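PDB 2I79: acetyltransferase, GNAT family from Streptococcus pneumoniae, which binds acetyl coenzyme A and, as a GNAT-family acetyltransferase, probably transfers the acetyl group to the amino nitrogen of an amino acid such as glutamate. Local coordinates for residues M46-F49 and L50-A54. Numbering follows the deposited sequence.
Sequences MEIF and LNKQA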
loop_
_atom_site.group_PDB
_atom_site.type_symbol
_atom_site.label_atom_id
_atom_site.label_comp_id
_atom_site.label_asym_id
_atom_site.label_seq_id
_atom_site.Cartn_x
_atom_site.Cartn_y
_atom_site.Cartn_z
ATOM N N MET A 46 -1.872 -17.894 9.111
ATOM C CA MET A 46 -0.734 -17.835 8.204
ATOM C C MET A 46 -0.891 -18.855 7.072
ATOM O O MET A 46 -0.496 -18.595 5.947
ATOM C CB MET A 46 0.590 -18.033 8.936
ATOM C CG MET A 46 1.798 -17.967 8.004
ATOM S SD MET A 46 2.112 -16.328 7.282
ATOM C CE MET A 46 2.717 -15.468 8.725
ATOM N N GLU A 47 -1.448 -20.012 7.401
ATOM C CA GLU A 47 -1.651 -21.103 6.442
ATOM C C GLU A 47 -2.517 -20.629 5.236
ATOM O O GLU A 47 -2.225 -20.946 4.081
ATOM C CB GLU A 47 -2.263 -22.293 7.189
ATOM C CG GLU A 47 -1.951 -23.672 6.636
ATOM C CD GLU A 47 -2.257 -24.828 7.624
ATOM O OE1 GLU A 47 -2.109 -24.683 8.869
ATOM O OE2 GLU A 47 -2.609 -25.916 7.128
ATOM N N ILE A 48 -3.543 -19.826 5.511
ATOM C CA ILE A 48 -4.330 -19.145 4.473
ATOM C C ILE A 48 -3.446 -18.218 3.614
ATOM O O ILE A 48 -3.299 -18.395 2.393
ATOM C CB ILE A 48 -5.517 -18.356 5.123
ATOM C CG1 ILE A 48 -6.563 -19.347 5.683
ATOM C CG2 ILE A 48 -6.153 -17.350 4.114
ATOM C CD1 ILE A 48 -7.417 -18.814 6.841
ATOM N N PHE A 49 -2.822 -17.245 4.251
ATOM C CA PHE A 49 -1.898 -16.390 3.524
ATOM C C PHE A 49 -0.965 -17.206 2.597
ATOM O O PHE A 49 -0.762 -16.847 1.426
ATOM C CB PHE A 49 -1.090 -15.523 4.487
ATOM C CG PHE A 49 -0.043 -14.680 3.806
ATOM C CD1 PHE A 49 -0.403 -13.538 3.101
ATOM C CD2 PHE A 49 1.307 -15.036 3.858
ATOM C CE1 PHE A 49 0.561 -12.756 2.462
ATOM C CE2 PHE A 49 2.273 -14.259 3.233
ATOM C CZ PHE A 49 1.895 -13.112 2.528
ATOM N N LEU A 50 -0.399 -18.295 3.119
ATOM C CA LEU A 50 0.604 -19.066 2.378
ATOM C C LEU A 50 0.017 -19.812 1.160
ATOM O O LEU A 50 0.685 -19.902 0.108
ATOM C CB LEU A 50 1.365 -20.014 3.315
ATOM C CG LEU A 50 2.361 -19.295 4.222
ATOM C CD1 LEU A 50 3.103 -20.283 5.086
ATOM C CD2 LEU A 50 3.342 -18.485 3.409
ATOM N N ASN A 51 -1.209 -20.324 1.296
ATOM C CA ASN A 51 -1.943 -20.901 0.160
ATOM C C ASN A 51 -2.147 -19.855 -0.971
ATOM O O ASN A 51 -1.844 -20.123 -2.147
ATOM C CB ASN A 51 -3.296 -21.514 0.615
ATOM C CG ASN A 51 -3.122 -22.794 1.479
ATOM O OD1 ASN A 51 -2.270 -23.640 1.192
ATOM N ND2 ASN A 51 -3.935 -22.932 2.531
ATOM N N LYS A 52 -2.632 -18.671 -0.611
ATOM C CA LYS A 52 -2.778 -17.565 -1.569
ATOM C C LYS A 52 -1.493 -17.219 -2.332
ATOM O O LYS A 52 -1.519 -17.103 -3.562
ATOM C CB LYS A 52 -3.253 -16.296 -0.864
ATOM C CG LYS A 52 -4.745 -16.141 -0.794
ATOM C CD LYS A 52 -5.116 -14.760 -0.236
ATOM C CE LYS A 52 -6.610 -14.664 0.118
ATOM N NZ LYS A 52 -6.983 -15.575 1.269
ATOM N N GLN A 53 -0.386 -17.005 -1.605
ATOM C CA GLN A 53 0.914 -16.701 -2.244
ATOM C C GLN A 53 1.315 -17.769 -3.285
ATOM O O GLN A 53 1.710 -17.426 -4.407
ATOM C CB GLN A 53 2.050 -16.533 -1.207
ATOM C CG GLN A 53 1.986 -15.264 -0.344
ATOM C CD GLN A 53 2.131 -13.953 -1.134
ATOM O OE1 GLN A 53 1.141 -13.393 -1.622
ATOM N NE2 GLN A 53 3.356 -13.447 -1.226
ATOM N N ALA A 54 1.217 -19.050 -2.911
ATOM C CA ALA A 54 1.543 -20.158 -3.824
ATOM C C ALA A 54 0.576 -20.215 -5.015
ATOM O O ALA A 54 0.983 -20.559 -6.128
ATOM C CB ALA A 54 1.518 -21.488 -3.078
#
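Two successive turns of helix 43-55 meet where Phe-49 pairs with Gln-53 and Met-46 with Leu-50; Met-46, Leu-50 and Gln-53 face inward, and Phe-49 sits at the edge of that side, touching Asn-75 of strand 69-77. With CG anti to the backbone N (chi1 176°), the Phe-49 side chain stands out from the helix and slants toward its C-terminal end, bringing CZ near Gln-53. The aliphatic CG of Gln-53 lies over one ring face, 3.9 Å from the centroid of Phe-49 and displaced toward the rim, a CH-pi contact. The Gln-53 amide is nearly parallel to the ring, the planes 14° apart, and a bend at chi2 (-64°) carries its end past Phe-49 CZ. There the buried NE2 donates to Ile-76 O and Thr-61 OG1, which tie the helix to the sheet and fix the rotation of the amide. One turn earlier, Met-46 CG packs against Leu-50 CD1 at 3.9 Å, while the other branch, Leu-50 CD2, meets Phe-49 CD2 at 4.0 Å. Both Met-46 and Leu-50 also lean on Leu-18 of helix 15-26. Glu-47, Asn-51 and Lys-52 occupy the exposed side with Ile-48 among them; Lys-52 runs alongside Ile-48, its NZ 3.5 Å from Ile-48 CG2. Regular backbone bonds run beneath, from Leu-50 N to Met-46 O (2.8 Å) through Gln-53 N to Phe-49 O (3.1 Å). Such i to i+4 side-chain pairing is characteristic of an alpha-helix, here one packed against the mixed sheet of a GNAT fold.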